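ESX-5 secretion-associated protein EspG5 (Mycobacterium marinum, PDB 6VJ5) acts as a cytosolic chaperone specific for its cognate PE/PPE proteins, prevents aggregation of PE/PPE dimers and is required for secretion of LipY and PE31/PPE18. Local coordinates at residues Phe17-Ile26 with Val67-Leu78. Numbering follows the deposited sequence.
Sequences FWMLQALLDI and VNEQVAARMRVL
Met75 lays its methyl over one face of the Phe17 ring: CE stands 3.8 Å from the centroid of the Phe17 ring, a CH-pi contact displaced toward the rim. Its SD follows obliquely, making this a Met-aromatic pair. Bends at chi2 and chi3 fold the thioether so that Met75 CE also reaches Leu20 CB, 3.9 Å away. Phe17 chi1 (-167°), with CG on the side away from the backbone N, brings the far end of the ring up to Met75 and Leu78, whose CD1 meets the ring edge 4.1 Å from Phe17 CZ. Leu24, where helix 14-23 gives way to a turn, splits its branches: CD1 lies against Met75 CB and CG, the two side chains crossing at about a right angle, while CD2 packs 3.8 Å from Ala72 CB and also touches Val67 CB. The end of Arg76 comes near, its NH2 3.6 Å from Leu24 CD2. Ile26 CD1 closes on Met75 CB at 3.9 Å, and Val67 CG2 lies 3.7 Å from Leu23 CD1. In this EspG-family chaperone, helix 14-23, backed by helix 51-58 and ended by a Schellman motif with Asp25 as C-prime, thus packs with its following turn on Val67 and, nearly perpendicular (-91°), on helix 69-79, which is N-capped by weak bonds to Asn68 OD1 and lies against strands 115-123 and 126-133 of the large antiparallel sheet.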
ATOM      1  N   PHE C  17      -0.203 -17.112  -0.601  1.00 57.32           N
ATOM      2  CA  PHE C  17       1.219 -16.830  -0.452  1.00 60.42           C
ATOM      3  C   PHE C  17       1.449 -15.527   0.300  1.00 70.28           C
ATOM      4  O   PHE C  17       2.437 -15.394   1.031  1.00 68.13           O
ATOM      5  CB  PHE C  17       1.901 -16.762  -1.813  1.00 52.69           C
ATOM      6  CG  PHE C  17       3.396 -16.778  -1.729  1.00 49.43           C
ATOM      7  CD1 PHE C  17       4.103 -15.618  -1.464  1.00 59.31           C
ATOM      8  CD2 PHE C  17       4.093 -17.959  -1.895  1.00 61.38           C
ATOM      9  CE1 PHE C  17       5.479 -15.634  -1.379  1.00 63.16           C
ATOM     10  CE2 PHE C  17       5.471 -17.982  -1.810  1.00 56.74           C
ATOM     11  CZ  PHE C  17       6.164 -16.818  -1.551  1.00 58.06           C
ATOM     12  N   TRP C  18       0.558 -14.551   0.121  1.00 68.45           N
ATOM     13  CA  TRP C  18       0.695 -13.286   0.831  1.00 74.56           C
ATOM     14  C   TRP C  18       0.393 -13.441   2.317  1.00 72.09           C
ATOM     15  O   TRP C  18       1.022 -12.775   3.143  1.00 68.18           O
ATOM     16  CB  TRP C  18      -0.219 -12.245   0.190  1.00 69.65           C
ATOM     17  CG  TRP C  18      -0.417 -11.003   0.984  1.00 70.86           C
ATOM     18  CD1 TRP C  18       0.400  -9.912   1.022  1.00 75.04           C
ATOM     19  CD2 TRP C  18      -1.519 -10.710   1.843  1.00 67.31           C
ATOM     20  NE1 TRP C  18      -0.125  -8.955   1.858  1.00 55.60           N
ATOM     21  CE2 TRP C  18      -1.304  -9.424   2.376  1.00 69.86           C
ATOM     22  CE3 TRP C  18      -2.667 -11.413   2.220  1.00 62.74           C
ATOM     23  CZ2 TRP C  18      -2.192  -8.827   3.263  1.00 71.69           C
ATOM     24  CZ3 TRP C  18      -3.546 -10.820   3.094  1.00 74.08           C
ATOM     25  CH2 TRP C  18      -3.307  -9.537   3.605  1.00 74.38           C
ATOM     26  N   MET C  19      -0.545 -14.316   2.679  1.00 61.75           N
ATOM     27  CA  MET C  19      -0.835 -14.525   4.092  1.00 71.59           C
ATOM     28  C   MET C  19       0.345 -15.170   4.805  1.00 62.79           C
ATOM     29  O   MET C  19       0.704 -14.759   5.913  1.00 59.50           O
ATOM     30  CB  MET C  19      -2.097 -15.368   4.234  1.00 64.26           C
ATOM     31  CG  MET C  19      -3.231 -14.844   3.368  1.00 79.24           C
ATOM     32  SD  MET C  19      -4.877 -15.204   3.991  1.00 87.85           S
ATOM     33  CE  MET C  19      -4.806 -16.989   4.077  1.00 90.37           C
ATOM     34  N   LEU C  20       0.969 -16.174   4.186  1.00 55.15           N
ATOM     35  CA  LEU C  20       2.165 -16.759   4.782  1.00 66.35           C
ATOM     36  C   LEU C  20       3.221 -15.693   5.022  1.00 66.24           C
ATOM     37  O   LEU C  20       3.864 -15.665   6.077  1.00 68.27           O
ATOM     38  CB  LEU C  20       2.712 -17.863   3.882  1.00 62.66           C
ATOM     39  CG  LEU C  20       1.681 -18.934   3.521  1.00 66.38           C
ATOM     40  CD1 LEU C  20       2.233 -19.885   2.479  1.00 69.05           C
ATOM     41  CD2 LEU C  20       1.250 -19.693   4.767  1.00 68.44           C
ATOM     42  N   GLN C  21       3.407 -14.794   4.054  1.00 70.01           N
ATOM     43  CA  GLN C  21       4.308 -13.670   4.264  1.00 76.75           C
ATOM     44  C   GLN C  21       3.904 -12.869   5.492  1.00 65.84           C
ATOM     45  O   GLN C  21       4.760 -12.439   6.273  1.00 60.71           O
ATOM     46  CB  GLN C  21       4.320 -12.767   3.036  1.00 72.93           C
ATOM     47  CG  GLN C  21       4.971 -13.376   1.824  1.00 75.00           C
ATOM     48  CD  GLN C  21       4.862 -12.479   0.618  1.00 81.30           C
ATOM     49  OE1 GLN C  21       3.771 -12.254   0.098  1.00 89.04           O
ATOM     50  NE2 GLN C  21       5.993 -11.946   0.171  1.00 88.79           N
ATOM     51  N   ALA C  22       2.599 -12.655   5.674  1.00 65.42           N
ATOM     52  CA  ALA C  22       2.120 -11.907   6.829  1.00 68.22           C
ATOM     53  C   ALA C  22       2.357 -12.684   8.118  1.00 71.35           C
ATOM     54  O   ALA C  22       2.907 -12.147   9.087  1.00 69.64           O
ATOM     55  CB  ALA C  22       0.635 -11.579   6.660  1.00 61.73           C
ATOM     56  N   LEU C  23       1.961 -13.961   8.144  1.00 67.91           N
ATOM     57  CA  LEU C  23       2.154 -14.772   9.342  1.00 59.03           C
ATOM     58  C   LEU C  23       3.615 -14.832   9.767  1.00 60.79           C
ATOM     59  O   LEU C  23       3.897 -15.051  10.951  1.00 79.16           O
ATOM     60  CB  LEU C  23       1.638 -16.195   9.116  1.00 58.55           C
ATOM     61  CG  LEU C  23       0.147 -16.334   8.825  1.00 67.47           C
ATOM     62  CD1 LEU C  23      -0.221 -17.784   8.532  1.00 69.75           C
ATOM     63  CD2 LEU C  23      -0.687 -15.812   9.983  1.00 60.72           C
ATOM     64  N   LEU C  24       4.545 -14.642   8.833  1.00 55.93           N
ATOM     65  CA  LEU C  24       5.970 -14.771   9.104  1.00 58.27           C
ATOM     66  C   LEU C  24       6.716 -13.456   8.929  1.00 55.85           C
ATOM     67  O   LEU C  24       7.955 -13.463   8.870  1.00 55.64           O
ATOM     68  CB  LEU C  24       6.566 -15.848   8.192  1.00 67.97           C
ATOM     69  CG  LEU C  24       5.866 -17.211   8.224  1.00 70.73           C
ATOM     70  CD1 LEU C  24       6.038 -17.916   6.886  1.00 70.03           C
ATOM     71  CD2 LEU C  24       6.405 -18.077   9.351  1.00 85.12           C
ATOM     72  N   ASP C  25       5.995 -12.337   8.842  1.00 59.31           N
ATOM     73  CA  ASP C  25       6.584 -11.003   8.736  1.00 71.42           C
ATOM     74  C   ASP C  25       7.637 -10.949   7.634  1.00 72.64           C
ATOM     75  O   ASP C  25       8.778 -10.536   7.844  1.00 68.64           O
ATOM     76  CB  ASP C  25       7.170 -10.557  10.078  1.00 73.42           C
ATOM     77  CG  ASP C  25       7.678  -9.129  10.046  1.00 77.38           C
ATOM     78  OD1 ASP C  25       6.906  -8.220   9.654  1.00 70.83           O
ATOM     79  OD2 ASP C  25       8.849  -8.909  10.425  1.00 67.77           O
ATOM     80  N   ILE C  26       7.237 -11.364   6.435  1.00 78.29           N
ATOM     81  CA  ILE C  26       8.074 -11.281   5.243  1.00 76.57           C
ATOM     82  C   ILE C  26       7.515 -10.165   4.372  1.00 75.79           C
ATOM     83  O   ILE C  26       6.380 -10.254   3.887  1.00 73.35           O
ATOM     84  CB  ILE C  26       8.121 -12.617   4.489  1.00 74.99           C
ATOM     85  CG1 ILE C  26       8.737 -13.695   5.388  1.00 70.07           C
ATOM     86  CG2 ILE C  26       8.924 -12.475   3.205  1.00 72.81           C
ATOM     87  CD1 ILE C  26       8.252 -15.100   5.102  1.00 70.28           C
ATOM     88  N   VAL C  67       2.805 -21.443  11.113  1.00 81.63           N
ATOM     89  CA  VAL C  67       3.066 -22.069   9.823  1.00 84.58           C
ATOM     90  C   VAL C  67       3.947 -23.291  10.035  1.00 76.19           C
ATOM     91  O   VAL C  67       4.914 -23.250  10.804  1.00 71.26           O
ATOM     92  CB  VAL C  67       3.725 -21.061   8.863  1.00 78.66           C
ATOM     93  CG1 VAL C  67       4.113 -21.742   7.561  1.00 77.78           C
ATOM     94  CG2 VAL C  67       2.791 -19.888   8.592  1.00 79.09           C
ATOM     95  N   ASN C  68       3.590 -24.397   9.381  1.00 84.03           N
ATOM     96  CA  ASN C  68       4.447 -25.576   9.319  1.00 79.18           C
ATOM     97  C   ASN C  68       5.906 -25.151   9.204  1.00 78.97           C
ATOM     98  O   ASN C  68       6.255 -24.311   8.371  1.00 81.24           O
ATOM     99  CB  ASN C  68       4.029 -26.441   8.123  1.00 76.49           C
ATOM    100  CG  ASN C  68       4.869 -27.689   7.974  1.00 71.69           C
ATOM    101  OD1 ASN C  68       6.086 -27.615   7.826  1.00 74.23           O
ATOM    102  ND2 ASN C  68       4.217 -28.847   7.998  1.00 84.03           N
ATOM    103  N   GLU C  69       6.755 -25.715  10.068  1.00 77.00           N
ATOM    104  CA  GLU C  69       8.098 -25.161  10.219  1.00 80.86           C
ATOM    105  C   GLU C  69       8.994 -25.487   9.029  1.00 75.48           C
ATOM    106  O   GLU C  69       9.868 -24.684   8.682  1.00 71.00           O
ATOM    107  CB  GLU C  69       8.735 -25.656  11.520  1.00 76.40           C
ATOM    108  CG  GLU C  69      10.156 -25.152  11.753  1.00 80.30           C
ATOM    109  CD  GLU C  69      10.308 -23.650  11.541  1.00 91.13           C
ATOM    110  OE1 GLU C  69       9.487 -22.872  12.072  1.00 86.64           O
ATOM    111  OE2 GLU C  69      11.257 -23.251  10.834  1.00 89.17           O
ATOM    112  N   GLN C  70       8.814 -26.648   8.397  1.00 77.02           N
ATOM    113  CA  GLN C  70       9.571 -26.930   7.182  1.00 85.09           C
ATOM    114  C   GLN C  70       9.241 -25.904   6.101  1.00 80.68           C
ATOM    115  O   GLN C  70      10.137 -25.341   5.460  1.00 68.50           O
ATOM    116  CB  GLN C  70       9.287 -28.354   6.695  1.00 86.85           C
ATOM    117  CG  GLN C  70       9.832 -29.467   7.592  1.00 83.50           C
ATOM    118  CD  GLN C  70       8.932 -29.768   8.784  1.00 96.97           C
ATOM    119  OE1 GLN C  70       7.873 -29.162   8.948  1.00 98.60           O
ATOM    120  NE2 GLN C  70       9.350 -30.714   9.618  1.00106.49           N
ATOM    121  N   VAL C  71       7.947 -25.628   5.912  1.00 78.04           N
ATOM    122  CA  VAL C  71       7.518 -24.614   4.952  1.00 68.06           C
ATOM    123  C   VAL C  71       8.057 -23.244   5.347  1.00 73.27           C
ATOM    124  O   VAL C  71       8.586 -22.498   4.514  1.00 69.97           O
ATOM    125  CB  VAL C  71       5.982 -24.597   4.850  1.00 72.68           C
ATOM    126  CG1 VAL C  71       5.519 -23.465   3.942  1.00 75.00           C
ATOM    127  CG2 VAL C  71       5.460 -25.939   4.365  1.00 69.96           C
ATOM    128  N   ALA C  72       7.911 -22.883   6.624  1.00 73.44           N
ATOM    129  CA  ALA C  72       8.380 -21.579   7.078  1.00 75.24           C
ATOM    130  C   ALA C  72       9.880 -21.427   6.879  1.00 71.00           C
ATOM    131  O   ALA C  72      10.370 -20.309   6.673  1.00 62.33           O
ATOM    132  CB  ALA C  72       8.011 -21.371   8.547  1.00 83.16           C
ATOM    133  N   ALA C  73      10.626 -22.531   6.942  1.00 69.76           N
ATOM    134  CA  ALA C  73      12.053 -22.465   6.651  1.00 70.07           C
ATOM    135  C   ALA C  73      12.295 -22.110   5.189  1.00 76.69           C
ATOM    136  O   ALA C  73      13.196 -21.323   4.877  1.00 72.69           O
ATOM    137  CB  ALA C  73      12.724 -23.792   7.002  1.00 72.29           C
ATOM    138  N   ARG C  74      11.494 -22.672   4.280  1.00 74.98           N
ATOM    139  CA  ARG C  74      11.656 -22.362   2.863  1.00 77.68           C
ATOM    140  C   ARG C  74      11.311 -20.906   2.573  1.00 75.23           C
ATOM    141  O   ARG C  74      12.002 -20.246   1.788  1.00 69.69           O
ATOM    142  CB  ARG C  74      10.788 -23.297   2.021  1.00 61.30           C
ATOM    143  CG  ARG C  74      10.940 -24.768   2.385  1.00 67.65           C
ATOM    144  CD  ARG C  74      10.377 -25.687   1.312  1.00 72.23           C
ATOM    145  NE  ARG C  74      10.683 -27.087   1.599  1.00 78.52           N
ATOM    146  CZ  ARG C  74       9.905 -27.891   2.317  1.00 73.31           C
ATOM    147  NH1 ARG C  74       8.764 -27.443   2.819  1.00 73.58           N
ATOM    148  NH2 ARG C  74      10.267 -29.148   2.529  1.00 89.26           N
ATOM    149  N   MET C  75      10.251 -20.388   3.199  1.00 70.55           N
ATOM    150  CA  MET C  75       9.873 -18.995   2.986  1.00 55.49           C
ATOM    151  C   MET C  75      10.966 -18.043   3.446  1.00 67.19           C
ATOM    152  O   MET C  75      11.125 -16.956   2.878  1.00 66.90           O
ATOM    153  CB  MET C  75       8.578 -18.686   3.731  1.00 56.74           C
ATOM    154  CG  MET C  75       7.433 -19.598   3.372  1.00 67.12           C
ATOM    155  SD  MET C  75       6.950 -19.373   1.655  1.00 74.20           S
ATOM    156  CE  MET C  75       6.045 -17.828   1.767  1.00 68.54           C
ATOM    157  N   ARG C  76      11.717 -18.423   4.479  1.00 73.96           N
ATOM    158  CA  ARG C  76      12.784 -17.559   4.969  1.00 71.97           C
ATOM    159  C   ARG C  76      13.938 -17.488   3.982  1.00 71.13           C
ATOM    160  O   ARG C  76      14.665 -16.489   3.953  1.00 71.79           O
ATOM    161  CB  ARG C  76      13.270 -18.057   6.326  1.00 76.69           C
ATOM    162  CG  ARG C  76      12.198 -18.021   7.402  1.00 89.50           C
ATOM    163  CD  ARG C  76      12.300 -16.756   8.229  1.00101.58           C
ATOM    164  NE  ARG C  76      11.073 -16.474   8.970  1.00101.44           N
ATOM    165  CZ  ARG C  76      10.627 -17.197   9.992  1.00 92.83           C
ATOM    166  NH1 ARG C  76      11.297 -18.270  10.396  1.00 85.55           N
ATOM    167  NH2 ARG C  76       9.501 -16.853  10.604  1.00 84.44           N
ATOM    168  N   VAL C  77      14.130 -18.531   3.176  1.00 70.10           N
ATOM    169  CA  VAL C  77      15.132 -18.465   2.119  1.00 77.83           C
ATOM    170  C   VAL C  77      14.712 -17.443   1.070  1.00 75.27           C
ATOM    171  O   VAL C  77      15.483 -16.547   0.705  1.00 70.73           O
ATOM    172  CB  VAL C  77      15.349 -19.857   1.500  1.00 76.84           C
ATOM    173  CG1 VAL C  77      16.575 -19.858   0.599  1.00 68.76           C
ATOM    174  CG2 VAL C  77      15.487 -20.916   2.591  1.00 77.96           C
ATOM    175  N   LEU C  78      13.473 -17.556   0.581  1.00 71.30           N
ATOM    176  CA  LEU C  78      12.950 -16.575  -0.365  1.00 73.81           C
ATOM    177  C   LEU C  78      13.000 -15.170   0.226  1.00 66.41           C
ATOM    178  O   LEU C  78      13.255 -14.189  -0.485  1.00 63.40           O
ATOM    179  CB  LEU C  78      11.515 -16.939  -0.755  1.00 66.23           C
ATOM    180  CG  LEU C  78      11.251 -18.369  -1.227  1.00 64.63           C
ATOM    181  CD1 LEU C  78       9.759 -18.680  -1.234  1.00 63.43           C
ATOM    182  CD2 LEU C  78      11.838 -18.601  -2.615  1.00 65.70           C
TER